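Local coordinates for HmuY protein (Prevotella intermedia, PDB 6R2H) that probably binds heme as a hemophore-like member of the HmuY family, at residues A[6-12]-A[181-187]; A[11-15]-A[72-76]; A[33-39]-A[53-59]; A[84-88]-A[133-138]; A[108-114]-A[126-132]. All blocks are in the same frame, centred on the assembly; numbering follows the deposited sequence.

Interaction 1 of 5, residues A[6-12]-A[181-187]; sequences KHFETLM and KAVSFDY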
# COMPACT_ATOMS: atom_id res chain seq x y z
N LYS A 6 6.61 -13.66 11.40
CA LYS A 6 7.17 -13.90 10.08
C LYS A 6 7.74 -12.58 9.55
O LYS A 6 7.50 -11.52 10.12
CB LYS A 6 6.13 -14.50 9.12
CG LYS A 6 5.15 -15.53 9.67
CD LYS A 6 5.52 -16.98 9.43
CE LYS A 6 5.40 -17.81 10.70
NZ LYS A 6 5.01 -19.22 10.43
N HIS A 7 8.52 -12.69 8.47
CA HIS A 7 9.15 -11.53 7.86
C HIS A 7 8.81 -11.48 6.37
O HIS A 7 8.68 -12.51 5.71
CB HIS A 7 10.64 -11.50 8.17
CG HIS A 7 11.34 -10.31 7.58
ND1 HIS A 7 10.95 -9.01 7.85
CD2 HIS A 7 12.40 -10.21 6.75
CE1 HIS A 7 11.74 -8.17 7.20
NE2 HIS A 7 12.65 -8.88 6.53
N PHE A 8 8.61 -10.25 5.87
CA PHE A 8 8.46 -9.99 4.46
C PHE A 8 9.34 -8.81 4.07
O PHE A 8 9.38 -7.80 4.78
CB PHE A 8 7.01 -9.65 4.11
CG PHE A 8 6.83 -9.27 2.66
CD1 PHE A 8 7.14 -7.99 2.22
CD2 PHE A 8 6.39 -10.20 1.73
CE1 PHE A 8 7.02 -7.64 0.89
CE2 PHE A 8 6.27 -9.84 0.39
CZ PHE A 8 6.59 -8.57 -0.03
N GLU A 9 10.01 -8.95 2.92
CA GLU A 9 10.84 -7.87 2.39
C GLU A 9 11.01 -8.03 0.88
O GLU A 9 11.09 -9.15 0.37
CB GLU A 9 12.19 -7.79 3.10
CG GLU A 9 13.11 -8.98 2.90
CD GLU A 9 14.44 -8.72 3.58
OE1 GLU A 9 14.43 -8.38 4.79
OE2 GLU A 9 15.49 -8.82 2.90
N THR A 10 11.05 -6.88 0.20
CA THR A 10 11.27 -6.82 -1.24
C THR A 10 11.57 -5.38 -1.64
O THR A 10 11.11 -4.44 -0.99
CB THR A 10 10.07 -7.37 -2.02
OG1 THR A 10 10.54 -7.70 -3.33
CG2 THR A 10 8.91 -6.42 -2.10
N LEU A 11 12.33 -5.22 -2.73
CA LEU A 11 12.49 -3.93 -3.37
C LEU A 11 11.24 -3.68 -4.21
O LEU A 11 10.71 -4.60 -4.83
CB LEU A 11 13.74 -3.95 -4.25
CG LEU A 11 15.06 -4.08 -3.49
CD1 LEU A 11 16.25 -4.08 -4.44
CD2 LEU A 11 15.22 -2.96 -2.46
N MET A 12 10.76 -2.43 -4.22
CA MET A 12 9.51 -2.14 -4.90
C MET A 12 9.73 -1.94 -6.40
O MET A 12 10.77 -1.47 -6.85
CB MET A 12 8.84 -0.89 -4.30
CG MET A 12 8.18 -1.16 -2.95
SD MET A 12 6.91 -2.45 -2.99
CE MET A 12 5.51 -1.54 -3.66
N LYS A 181 13.24 2.40 -3.38
CA LYS A 181 12.06 2.10 -2.58
C LYS A 181 11.97 0.61 -2.25
O LYS A 181 12.45 -0.23 -3.01
CB LYS A 181 10.81 2.54 -3.34
CG LYS A 181 10.77 4.03 -3.63
CD LYS A 181 9.86 4.41 -4.78
CE LYS A 181 9.60 5.90 -4.84
NZ LYS A 181 10.66 6.64 -4.11
N ALA A 182 11.32 0.31 -1.11
CA ALA A 182 11.16 -1.05 -0.61
C ALA A 182 10.00 -1.10 0.39
O ALA A 182 9.57 -0.08 0.91
CB ALA A 182 12.43 -1.52 0.05
N VAL A 183 9.50 -2.32 0.62
CA VAL A 183 8.52 -2.58 1.66
C VAL A 183 9.07 -3.76 2.46
O VAL A 183 9.37 -4.81 1.88
CB VAL A 183 7.12 -2.88 1.07
CG1 VAL A 183 6.18 -3.54 2.07
CG2 VAL A 183 6.46 -1.68 0.40
N SER A 184 9.22 -3.57 3.77
CA SER A 184 9.72 -4.58 4.69
C SER A 184 8.92 -4.52 5.99
O SER A 184 8.69 -3.43 6.50
CB SER A 184 11.16 -4.33 4.96
OG SER A 184 11.73 -5.43 5.63
N PHE A 185 8.47 -5.68 6.51
CA PHE A 185 7.77 -5.72 7.78
C PHE A 185 7.85 -7.10 8.42
O PHE A 185 8.15 -8.09 7.76
CB PHE A 185 6.29 -5.34 7.62
CG PHE A 185 5.51 -6.13 6.60
CD1 PHE A 185 4.90 -7.33 6.93
CD2 PHE A 185 5.38 -5.66 5.30
CE1 PHE A 185 4.16 -8.05 6.00
CE2 PHE A 185 4.64 -6.37 4.37
CZ PHE A 185 4.03 -7.57 4.72
N ASP A 186 7.57 -7.14 9.73
CA ASP A 186 7.34 -8.38 10.46
C ASP A 186 5.86 -8.46 10.78
O ASP A 186 5.20 -7.42 10.88
CB ASP A 186 8.13 -8.43 11.76
CG ASP A 186 9.62 -8.27 11.56
OD1 ASP A 186 10.14 -8.79 10.55
OD2 ASP A 186 10.25 -7.61 12.41
N TYR A 187 5.36 -9.69 10.95
CA TYR A 187 3.93 -9.87 11.15
C TYR A 187 3.59 -11.21 11.78
O TYR A 187 4.34 -12.18 11.70
CB TYR A 187 3.21 -9.78 9.81
CG TYR A 187 3.49 -10.88 8.81
CD1 TYR A 187 4.62 -10.84 8.02
CD2 TYR A 187 2.60 -11.93 8.63
CE1 TYR A 187 4.87 -11.81 7.07
CE2 TYR A 187 2.83 -12.92 7.68
CZ TYR A 187 3.97 -12.86 6.90
OH TYR A 187 4.23 -13.82 5.96
O HOH W 1 13.21 -0.29 -6.21
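One face of the Phe185 ring carries Phe8 CB, 3.9 Å from the ring centroid and 21° off its normal, a CH-pi contact; Val183 CG1 sits at its edge. The Phe8 and Phe185 rings lie within 15° of parallel, but centroids 5.2 Å apart leave little of one over the other. Lys6 CB rides likewise over a face of Tyr187, 3.5 Å from CZ. A first torsion setting CG between backbone N and carbonyl carbon (chi1 54° for Phe185) helps place both rings. Strand 6-11, an outermost strand of the large sheet, pairs antiparallel with 181-187, part of strand 181-190; Phe8 N donates to Phe185 O at 2.9 Å. Lys6, Phe8, Phe185 and Tyr187 share one sheet face; His7, Glu9, Ser184 and Asp186 lie opposite. At the edge of the His7 ring, Ser184 OG lies 3.2 Å from His7 CE1, and NE2 donates in the ring plane to Glu9 OE1, a His-carboxylate hydrogen bond modelled short; ND1 makes two weak bonds, to Asp186 OD1 (2.8 Å) and Phe185 O.

Interaction 2 of 5, residues A[11-15]-A[72-76]; sequences LMPGY and AFHIT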
# COMPACT_ATOMS: atom_id res chain seq x y z
N LEU A 11 12.33 -5.22 -2.73
CA LEU A 11 12.49 -3.93 -3.37
C LEU A 11 11.24 -3.68 -4.21
O LEU A 11 10.71 -4.60 -4.83
CB LEU A 11 13.74 -3.95 -4.25
CG LEU A 11 15.06 -4.08 -3.49
CD1 LEU A 11 16.25 -4.08 -4.44
CD2 LEU A 11 15.22 -2.96 -2.46
N MET A 12 10.76 -2.43 -4.22
CA MET A 12 9.51 -2.14 -4.90
C MET A 12 9.73 -1.94 -6.40
O MET A 12 10.77 -1.47 -6.85
CB MET A 12 8.84 -0.89 -4.30
CG MET A 12 8.18 -1.16 -2.95
SD MET A 12 6.91 -2.45 -2.99
CE MET A 12 5.51 -1.54 -3.66
N PRO A 13 8.73 -2.31 -7.24
CA PRO A 13 8.70 -1.88 -8.64
C PRO A 13 8.28 -0.42 -8.81
O PRO A 13 8.10 0.29 -7.83
CB PRO A 13 7.63 -2.82 -9.25
CG PRO A 13 6.70 -3.15 -8.09
CD PRO A 13 7.60 -3.19 -6.87
N GLY A 14 8.12 0.01 -10.06
CA GLY A 14 7.92 1.41 -10.39
C GLY A 14 6.47 1.84 -10.17
O GLY A 14 5.62 1.02 -9.83
N TYR A 15 6.20 3.13 -10.43
CA TYR A 15 4.91 3.76 -10.22
C TYR A 15 3.76 3.07 -10.94
O TYR A 15 2.58 3.34 -10.67
CB TYR A 15 4.99 5.25 -10.59
CG TYR A 15 5.51 6.07 -9.43
CD1 TYR A 15 6.86 6.18 -9.20
CD2 TYR A 15 4.63 6.68 -8.55
CE1 TYR A 15 7.34 6.91 -8.11
CE2 TYR A 15 5.09 7.42 -7.47
CZ TYR A 15 6.45 7.53 -7.25
OH TYR A 15 6.92 8.25 -6.18
N ALA A 72 -1.65 -5.19 -0.37
CA ALA A 72 -0.95 -4.82 -1.60
C ALA A 72 -0.33 -3.44 -1.44
O ALA A 72 -0.85 -2.59 -0.72
CB ALA A 72 -1.89 -4.91 -2.78
N PHE A 73 0.80 -3.24 -2.14
CA PHE A 73 1.56 -2.00 -2.07
C PHE A 73 1.87 -1.49 -3.47
O PHE A 73 2.21 -2.26 -4.37
CB PHE A 73 2.81 -2.17 -1.20
CG PHE A 73 2.52 -2.46 0.25
CD1 PHE A 73 2.30 -1.42 1.14
CD2 PHE A 73 2.43 -3.77 0.71
CE1 PHE A 73 2.03 -1.69 2.48
CE2 PHE A 73 2.16 -4.03 2.04
CZ PHE A 73 1.95 -2.99 2.93
N HIS A 74 1.70 -0.18 -3.62
CA HIS A 74 2.12 0.59 -4.78
C HIS A 74 2.96 1.77 -4.29
O HIS A 74 2.41 2.73 -3.76
CB HIS A 74 0.89 1.07 -5.58
CG HIS A 74 1.21 2.18 -6.53
ND1 HIS A 74 1.01 3.51 -6.21
CD2 HIS A 74 1.71 2.17 -7.79
CE1 HIS A 74 1.37 4.27 -7.23
NE2 HIS A 74 1.79 3.48 -8.21
N ILE A 75 4.28 1.68 -4.48
CA ILE A 75 5.21 2.62 -3.88
C ILE A 75 4.97 2.58 -2.36
O ILE A 75 5.40 1.62 -1.72
CB ILE A 75 5.12 4.02 -4.52
CG1 ILE A 75 5.21 3.95 -6.05
CG2 ILE A 75 6.17 4.97 -3.94
CD1 ILE A 75 6.46 3.30 -6.58
N THR A 76 4.23 3.55 -1.81
CA THR A 76 3.95 3.55 -0.38
C THR A 76 2.45 3.46 -0.12
O THR A 76 2.03 3.34 1.03
CB THR A 76 4.62 4.69 0.40
OG1 THR A 76 4.16 5.95 -0.09
CG2 THR A 76 6.13 4.67 0.32
O HOH W 2 5.20 0.14 -6.85
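Tyr15 and Ile75 meet where the loop joining strands 6-11 and 17-21 passes the end of strand 71-74, so the contact belongs to the junction between the large antiparallel sheet and the smaller four-stranded one. The apolar part is led by a CH-pi contact: Ile75 CG1 stands over the centre of the Tyr15 ring, 3.7 Å from the centroid and only 12° off the normal, with the two side chains crossing at about a right angle. Ile75 CG1 also lies over a face of the His74 ring, so the two rings, planes 82° apart, meet the same methylene from different directions. Farther along, Ile75 CD1 reaches Pro13 O at 3.6 Å. Met12, bent at both chi2 and chi3, brings CE to 3.7 Å from Phe73 CB.

The polar part has one direct bond and one water. Water 2 accepts from Ile75 N at 3.0 Å and probably donates to Pro13 O, linking the two backbones. His74 ND1 is hydrogen-bonded to Asp77 OD2, which probably helps fix the imidazole's rotation. His74 NE2 donates to Tyr15 O at 2.6 Å; the oxygen lies in the imidazole plane, whereas the nitrogen stands 39° out of the carbonyl plane.

Interaction 3 of 5, residues A[33-39]-A[53-59]; sequences ELGKREF and VGTEPAK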
# COMPACT_ATOMS: atom_id res chain seq x y z
N GLU A 33 -0.70 -1.79 -12.40
CA GLU A 33 -2.01 -1.16 -12.29
C GLU A 33 -2.76 -1.37 -13.61
O GLU A 33 -2.22 -1.07 -14.68
CB GLU A 33 -1.88 0.34 -12.06
CG GLU A 33 -3.22 1.07 -12.06
CD GLU A 33 -4.24 0.49 -11.09
OE1 GLU A 33 -3.90 0.32 -9.89
OE2 GLU A 33 -5.36 0.18 -11.53
N LEU A 34 -4.00 -1.86 -13.52
CA LEU A 34 -4.71 -2.30 -14.70
C LEU A 34 -5.75 -1.27 -15.12
O LEU A 34 -6.24 -1.32 -16.24
CB LEU A 34 -5.35 -3.66 -14.45
CG LEU A 34 -4.36 -4.83 -14.35
CD1 LEU A 34 -5.08 -6.15 -14.15
CD2 LEU A 34 -3.45 -4.89 -15.57
N GLY A 35 -6.05 -0.34 -14.20
CA GLY A 35 -7.14 0.62 -14.36
C GLY A 35 -6.85 1.64 -15.47
O GLY A 35 -5.70 1.82 -15.87
N LYS A 36 -7.94 2.25 -15.97
CA LYS A 36 -7.83 3.28 -16.98
C LYS A 36 -7.04 4.45 -16.40
O LYS A 36 -7.12 4.75 -15.20
CB LYS A 36 -9.19 3.66 -17.55
CG LYS A 36 -10.15 4.40 -16.62
CD LYS A 36 -11.40 4.89 -17.33
CE LYS A 36 -12.57 5.15 -16.40
NZ LYS A 36 -13.81 4.49 -16.87
N ARG A 37 -6.25 5.09 -17.26
CA ARG A 37 -5.42 6.21 -16.84
C ARG A 37 -5.93 7.52 -17.44
O ARG A 37 -6.40 7.56 -18.58
CB ARG A 37 -3.96 6.00 -17.25
CG ARG A 37 -3.53 4.55 -17.18
CD ARG A 37 -2.12 4.45 -17.67
NE ARG A 37 -1.40 3.40 -16.98
CZ ARG A 37 -0.12 3.17 -17.20
NH1 ARG A 37 0.51 3.91 -18.10
NH2 ARG A 37 0.52 2.22 -16.53
N GLU A 38 -5.79 8.59 -16.66
CA GLU A 38 -6.06 9.95 -17.07
C GLU A 38 -4.75 10.73 -16.96
O GLU A 38 -4.12 10.71 -15.90
CB GLU A 38 -7.13 10.52 -16.13
CG GLU A 38 -7.87 11.74 -16.64
CD GLU A 38 -9.17 11.95 -15.88
OE1 GLU A 38 -9.21 12.84 -14.99
OE2 GLU A 38 -10.12 11.22 -16.16
N PHE A 39 -4.31 11.35 -18.07
CA PHE A 39 -3.17 12.24 -17.99
C PHE A 39 -3.69 13.63 -17.67
O PHE A 39 -4.56 14.15 -18.35
CB PHE A 39 -2.26 12.14 -19.22
CG PHE A 39 -1.52 10.83 -19.26
CD1 PHE A 39 -2.10 9.70 -19.84
CD2 PHE A 39 -0.26 10.71 -18.69
CE1 PHE A 39 -1.44 8.48 -19.84
CE2 PHE A 39 0.41 9.49 -18.71
CZ PHE A 39 -0.19 8.38 -19.28
N VAL A 53 -5.49 15.85 -20.53
CA VAL A 53 -4.76 15.99 -21.78
C VAL A 53 -4.59 14.64 -22.48
O VAL A 53 -4.04 14.59 -23.58
CB VAL A 53 -3.40 16.69 -21.58
CG1 VAL A 53 -3.54 18.16 -21.25
CG2 VAL A 53 -2.50 15.96 -20.59
N GLY A 54 -5.03 13.55 -21.85
CA GLY A 54 -4.89 12.23 -22.44
C GLY A 54 -5.59 11.13 -21.64
O GLY A 54 -5.90 11.32 -20.47
N THR A 55 -5.86 10.00 -22.30
CA THR A 55 -6.30 8.82 -21.58
C THR A 55 -5.78 7.56 -22.24
O THR A 55 -5.63 7.50 -23.45
CB THR A 55 -7.82 8.69 -21.51
OG1 THR A 55 -8.16 8.40 -22.86
CG2 THR A 55 -8.53 9.93 -21.01
N GLU A 56 -5.52 6.55 -21.42
CA GLU A 56 -5.28 5.20 -21.91
C GLU A 56 -6.33 4.30 -21.28
O GLU A 56 -6.63 4.42 -20.10
CB GLU A 56 -3.86 4.77 -21.57
CG GLU A 56 -2.82 5.65 -22.23
CD GLU A 56 -1.40 5.36 -21.79
OE1 GLU A 56 -0.47 5.82 -22.47
OE2 GLU A 56 -1.23 4.67 -20.76
N PRO A 57 -6.93 3.37 -22.06
CA PRO A 57 -7.96 2.48 -21.52
C PRO A 57 -7.31 1.50 -20.54
O PRO A 57 -6.09 1.31 -20.55
CB PRO A 57 -8.46 1.72 -22.76
CG PRO A 57 -7.28 1.75 -23.71
CD PRO A 57 -6.62 3.09 -23.48
N ALA A 58 -8.16 0.91 -19.69
CA ALA A 58 -7.75 -0.11 -18.73
C ALA A 58 -7.18 -1.31 -19.49
O ALA A 58 -7.63 -1.62 -20.59
CB ALA A 58 -8.92 -0.51 -17.88
N LYS A 59 -6.18 -1.96 -18.88
CA LYS A 59 -5.48 -3.08 -19.49
C LYS A 59 -6.00 -4.39 -18.90
O LYS A 59 -5.47 -5.46 -19.20
CB LYS A 59 -3.99 -3.03 -19.14
CG LYS A 59 -3.21 -1.75 -19.38
CD LYS A 59 -1.93 -1.78 -18.57
CE LYS A 59 -0.93 -0.71 -18.94
NZ LYS A 59 0.08 -0.56 -17.87
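Glu56 reaches across to both Arg37 and Phe39, and its side chain can be followed outward. From CB it runs extended beyond CG, with CG anti to the carbonyl carbon. CG is 4.0 Å from Phe39 CE1, and CD comes closer, 3.7 Å from the same CE1, at the edge of the ring. The carboxylate plane is turned 73° from the ring plane, and OE1 stays near CE1 and CZ. OE2 turns to Arg37: it lies 3.2 Å from Arg37 CD and 3.3 Å from Arg37 NH1, a salt bridge whose hydrogen bond is weak, the angle at hydrogen being 133°. Guanidinium and carboxylate planes are nonetheless only 19° apart.

The two strands form a beta hairpin, 37-42 with 50-56, at the margin of the large sheet, strand 50-56 being outermost. Arg37 and Glu56 are a hydrogen-bonded antiparallel pair, and the ladder takes in a classic beta bulge, in which Val53 and Gly54 both face Phe39: Phe39 N donates to Gly54 O, and Phe39 O accepts from Val53 N at 2.9 Å.

Past the strands, Lys59 N donates to Leu34 O at 2.7 Å. The Lys59 side chain then runs back over Arg37, its CE above one guanidinium face, with Lys59 NZ 3.1 Å from Arg37 NH2, two donors that do not bond.

Interaction 4 of 5, residues A[84-88]-A[133-138]; sequences EVLMT and NGEMGK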
# COMPACT_ATOMS: atom_id res chain seq x y z
N GLU A 84 -10.06 -4.40 7.10
CA GLU A 84 -10.20 -3.20 7.90
C GLU A 84 -8.96 -3.07 8.76
O GLU A 84 -8.47 -4.07 9.26
CB GLU A 84 -11.43 -3.32 8.80
CG GLU A 84 -12.74 -3.31 8.05
CD GLU A 84 -13.95 -3.49 8.95
OE1 GLU A 84 -14.02 -4.52 9.67
OE2 GLU A 84 -14.82 -2.58 8.93
N VAL A 85 -8.46 -1.83 8.92
CA VAL A 85 -7.16 -1.59 9.52
C VAL A 85 -7.31 -0.63 10.70
O VAL A 85 -8.10 0.31 10.66
CB VAL A 85 -6.15 -1.04 8.49
CG1 VAL A 85 -4.79 -0.72 9.11
CG2 VAL A 85 -5.99 -1.97 7.30
N LEU A 86 -6.53 -0.91 11.76
CA LEU A 86 -6.39 -0.01 12.89
C LEU A 86 -4.91 0.08 13.23
O LEU A 86 -4.29 -0.93 13.51
CB LEU A 86 -7.17 -0.56 14.09
CG LEU A 86 -6.88 0.16 15.41
CD1 LEU A 86 -7.55 1.53 15.46
CD2 LEU A 86 -7.29 -0.69 16.60
N MET A 87 -4.37 1.31 13.20
CA MET A 87 -3.03 1.56 13.70
C MET A 87 -3.09 1.60 15.22
O MET A 87 -3.63 2.54 15.79
CB MET A 87 -2.50 2.89 13.14
CG MET A 87 -1.06 3.16 13.50
SD MET A 87 -0.40 4.73 12.87
CE MET A 87 -1.53 5.92 13.60
N THR A 88 -2.58 0.56 15.89
CA THR A 88 -2.68 0.48 17.35
C THR A 88 -1.61 1.37 17.97
O THR A 88 -0.80 1.97 17.25
CB THR A 88 -2.49 -0.95 17.87
OG1 THR A 88 -1.09 -1.21 17.89
CG2 THR A 88 -3.22 -2.00 17.05
N ASN A 133 -6.30 1.93 1.38
CA ASN A 133 -6.63 1.94 2.80
C ASN A 133 -5.84 3.05 3.48
O ASN A 133 -4.61 2.98 3.56
CB ASN A 133 -6.30 0.62 3.50
CG ASN A 133 -6.83 0.60 4.91
OD1 ASN A 133 -6.25 1.20 5.82
ND2 ASN A 133 -7.94 -0.10 5.10
N GLY A 134 -6.57 4.06 3.98
CA GLY A 134 -5.98 5.27 4.50
C GLY A 134 -5.15 5.02 5.76
O GLY A 134 -4.10 5.63 5.95
N GLU A 135 -5.64 4.11 6.62
CA GLU A 135 -5.00 3.80 7.89
C GLU A 135 -3.66 3.11 7.63
O GLU A 135 -2.63 3.53 8.13
CB GLU A 135 -5.92 2.95 8.76
CG GLU A 135 -5.51 2.85 10.22
CD GLU A 135 -5.72 4.09 11.08
OE1 GLU A 135 -5.97 5.17 10.51
OE2 GLU A 135 -5.59 3.96 12.31
N MET A 136 -3.68 2.03 6.84
CA MET A 136 -2.45 1.31 6.60
C MET A 136 -1.43 2.23 5.93
O MET A 136 -0.23 2.09 6.16
CB MET A 136 -2.65 0.06 5.74
CG MET A 136 -1.38 -0.77 5.65
SD MET A 136 -1.68 -2.50 5.25
CE MET A 136 -2.10 -3.10 6.89
N GLY A 137 -1.94 3.19 5.14
CA GLY A 137 -1.14 4.18 4.46
C GLY A 137 -0.24 4.96 5.41
O GLY A 137 0.75 5.54 4.99
N LYS A 138 -0.57 4.93 6.71
CA LYS A 138 0.18 5.67 7.71
C LYS A 138 1.49 4.97 8.09
O LYS A 138 2.23 5.47 8.94
CB LYS A 138 -0.67 5.88 8.97
CG LYS A 138 -1.85 6.84 8.85
CD LYS A 138 -2.68 6.82 10.10
CE LYS A 138 -3.97 7.61 10.00
NZ LYS A 138 -4.52 7.87 11.35
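An Asx motif opens the turn that leaves strand 124-132, and this turn packs against strand 83-87 of the same sheet. Asn133 OD1 accepts from Met136 N at 2.9 Å with an almost straight bond, 173° at hydrogen, while its ND2 is held by Val105 O and Asp107 OD1. The amide is thereby fixed from both ends and set obliquely across Val85: OD1 and ND2 are each 3.5 Å from Val85 CG2. The other Val85 branch, CG1, meets the turn, 3.8 Å from Glu135 CG and 4.1 Å from Met136 CB.

Glu135 provides the polar link. With CG anti to the backbone N (chi1 -165°) and the chain bent at chi2, its carboxylate swings to the strand, where OE2 accepts from Met87 N at 3.1 Å through its anti lone pair. The bond is close to straight, 164°. OE1 is engaged by Lys138 NZ in a weak bond that is part of a salt bridge, so each carboxylate oxygen has a partner. The aliphatic part of Lys138 crosses Met87 at about a right angle, CD meeting Met87 CE at 3.8 Å. Asn133 OD1 accepting the N-H three residues on, just ahead of the 3-10 segment that begins at Met136, is the defining feature of an Asx motif.

Interaction 5 of 5, residues A[108-114]-A[126-132]; sequences APADIVV and GMVKTML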
# COMPACT_ATOMS: atom_id res chain seq x y z
N ALA A 108 -11.09 2.89 0.75
CA ALA A 108 -11.96 3.91 0.18
C ALA A 108 -11.39 4.37 -1.16
O ALA A 108 -10.20 4.18 -1.40
CB ALA A 108 -12.09 5.06 1.15
N PRO A 109 -12.22 4.91 -2.08
CA PRO A 109 -11.74 5.38 -3.38
C PRO A 109 -10.61 6.40 -3.24
O PRO A 109 -10.66 7.25 -2.37
CB PRO A 109 -12.98 6.02 -4.01
CG PRO A 109 -14.14 5.28 -3.37
CD PRO A 109 -13.68 5.04 -1.94
N ALA A 110 -9.59 6.25 -4.09
CA ALA A 110 -8.41 7.11 -4.08
C ALA A 110 -7.74 7.03 -5.45
O ALA A 110 -7.84 6.02 -6.14
CB ALA A 110 -7.46 6.72 -2.97
N ASP A 111 -7.06 8.12 -5.83
CA ASP A 111 -6.26 8.14 -7.04
C ASP A 111 -4.82 7.85 -6.67
O ASP A 111 -4.35 8.31 -5.63
CB ASP A 111 -6.34 9.50 -7.74
CG ASP A 111 -7.74 9.90 -8.19
OD1 ASP A 111 -8.57 8.99 -8.36
OD2 ASP A 111 -7.98 11.11 -8.38
N ILE A 112 -4.13 7.08 -7.52
CA ILE A 112 -2.70 6.83 -7.36
C ILE A 112 -1.98 7.41 -8.58
O ILE A 112 -2.59 7.63 -9.63
CB ILE A 112 -2.39 5.33 -7.17
CG1 ILE A 112 -2.85 4.49 -8.36
CG2 ILE A 112 -2.92 4.80 -5.83
CD1 ILE A 112 -2.11 3.16 -8.51
N VAL A 113 -0.67 7.63 -8.42
CA VAL A 113 0.18 8.07 -9.51
C VAL A 113 0.79 6.85 -10.19
O VAL A 113 1.57 6.14 -9.55
CB VAL A 113 1.28 9.02 -9.00
CG1 VAL A 113 2.22 9.46 -10.12
CG2 VAL A 113 0.65 10.24 -8.34
N VAL A 114 0.47 6.65 -11.48
CA VAL A 114 1.00 5.52 -12.25
C VAL A 114 2.14 5.94 -13.18
O VAL A 114 2.92 5.08 -13.59
CB VAL A 114 -0.07 4.71 -13.00
CG1 VAL A 114 -0.98 3.95 -12.05
CG2 VAL A 114 -0.88 5.56 -13.97
N GLY A 126 0.05 10.87 -14.99
CA GLY A 126 -0.89 9.77 -15.17
C GLY A 126 -1.42 9.28 -13.83
O GLY A 126 -0.65 8.83 -12.98
N MET A 127 -2.74 9.37 -13.66
CA MET A 127 -3.44 9.04 -12.44
C MET A 127 -4.42 7.90 -12.72
O MET A 127 -5.02 7.88 -13.80
CB MET A 127 -4.29 10.24 -12.02
CG MET A 127 -3.47 11.49 -11.73
SD MET A 127 -2.72 11.41 -10.10
CE MET A 127 -1.04 11.06 -10.60
N VAL A 128 -4.64 7.01 -11.75
CA VAL A 128 -5.66 5.98 -11.87
C VAL A 128 -6.52 6.00 -10.61
O VAL A 128 -6.00 6.06 -9.49
CB VAL A 128 -5.05 4.59 -12.14
CG1 VAL A 128 -6.08 3.47 -12.12
CG2 VAL A 128 -4.28 4.57 -13.43
N LYS A 129 -7.85 5.97 -10.81
CA LYS A 129 -8.79 5.89 -9.71
C LYS A 129 -8.91 4.43 -9.25
O LYS A 129 -9.32 3.57 -10.02
CB LYS A 129 -10.17 6.48 -10.06
CG LYS A 129 -11.06 6.70 -8.85
CD LYS A 129 -12.41 7.28 -9.17
CE LYS A 129 -13.38 7.05 -8.04
NZ LYS A 129 -14.79 7.01 -8.51
N THR A 130 -8.52 4.18 -7.99
CA THR A 130 -8.52 2.84 -7.43
C THR A 130 -9.08 2.87 -6.00
O THR A 130 -9.87 3.75 -5.68
CB THR A 130 -7.12 2.22 -7.53
OG1 THR A 130 -7.26 0.86 -7.10
CG2 THR A 130 -6.09 2.98 -6.72
N MET A 131 -8.67 1.90 -5.17
CA MET A 131 -9.06 1.83 -3.77
C MET A 131 -7.79 1.78 -2.92
O MET A 131 -6.89 1.00 -3.23
CB MET A 131 -9.87 0.56 -3.50
CG MET A 131 -11.24 0.55 -4.16
SD MET A 131 -12.40 1.66 -3.35
CE MET A 131 -13.04 0.64 -2.03
N LEU A 132 -7.71 2.60 -1.87
CA LEU A 132 -6.59 2.52 -0.95
C LEU A 132 -7.13 2.45 0.46
O LEU A 132 -8.25 2.88 0.71
CB LEU A 132 -5.70 3.76 -1.08
CG LEU A 132 -4.86 3.92 -2.34
CD1 LEU A 132 -3.86 5.05 -2.15
CD2 LEU A 132 -4.13 2.64 -2.71
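Ile112 carries the apolar face of this strand pair. Its CG1 occupies the position between the backbone N and carbonyl carbon (chi1 60°), which leaves CG2 anti to the carbonyl carbon and 3.8 Å from both Thr130 CG2 and Leu132 CD1. Leu132 CG also meets Ala110 CB at 3.9 Å, and Val114, crossing Val128 at about a right angle, brings CG1 and CG2 each to 3.6 Å from Val128 CG2. Met131 folds back through bends at chi2 and chi3, setting SD 3.5 Å from Pro109 N and alongside that proline ring. On the other face, Asp111 OD1 lies against Lys129 CG at 3.4 Å, yet the Lys129 chain is extended and its NZ stays 6.5 Å from Asp111 OD1; Asp111 OD2 forms a salt bridge with Arg40 NH1. Seven backbone bonds join adjacent antiparallel strands 105-115 and 124-132 of the large sheet. The pairing therefore rests on the backbone ladder and apolar side chains, with the Asp111 charge directed to strand 37-42, on the far side of 124-132.

From the N terminus, strand 6-11 enters interaction 1, which closes the longest loop by pairing with 181-187 near the C terminus and encloses interactions 3, 4 and 5. Interaction 2 starts from the same stretch, shares Leu11 and Met12, and closes a shorter loop at 72-76 around the hairpin of interaction 3. Interaction 4 follows in series, its loop containing the strand pair of interaction 5. Interactions 1, 3, 4 and 5 all reach the large sheet; 3 and 5 touch as neighbours through strands 37-42 and 124-132. Interaction 2 bridges to the small sheet and touches both 1 and 5, whose centres lie about 22 Å apart.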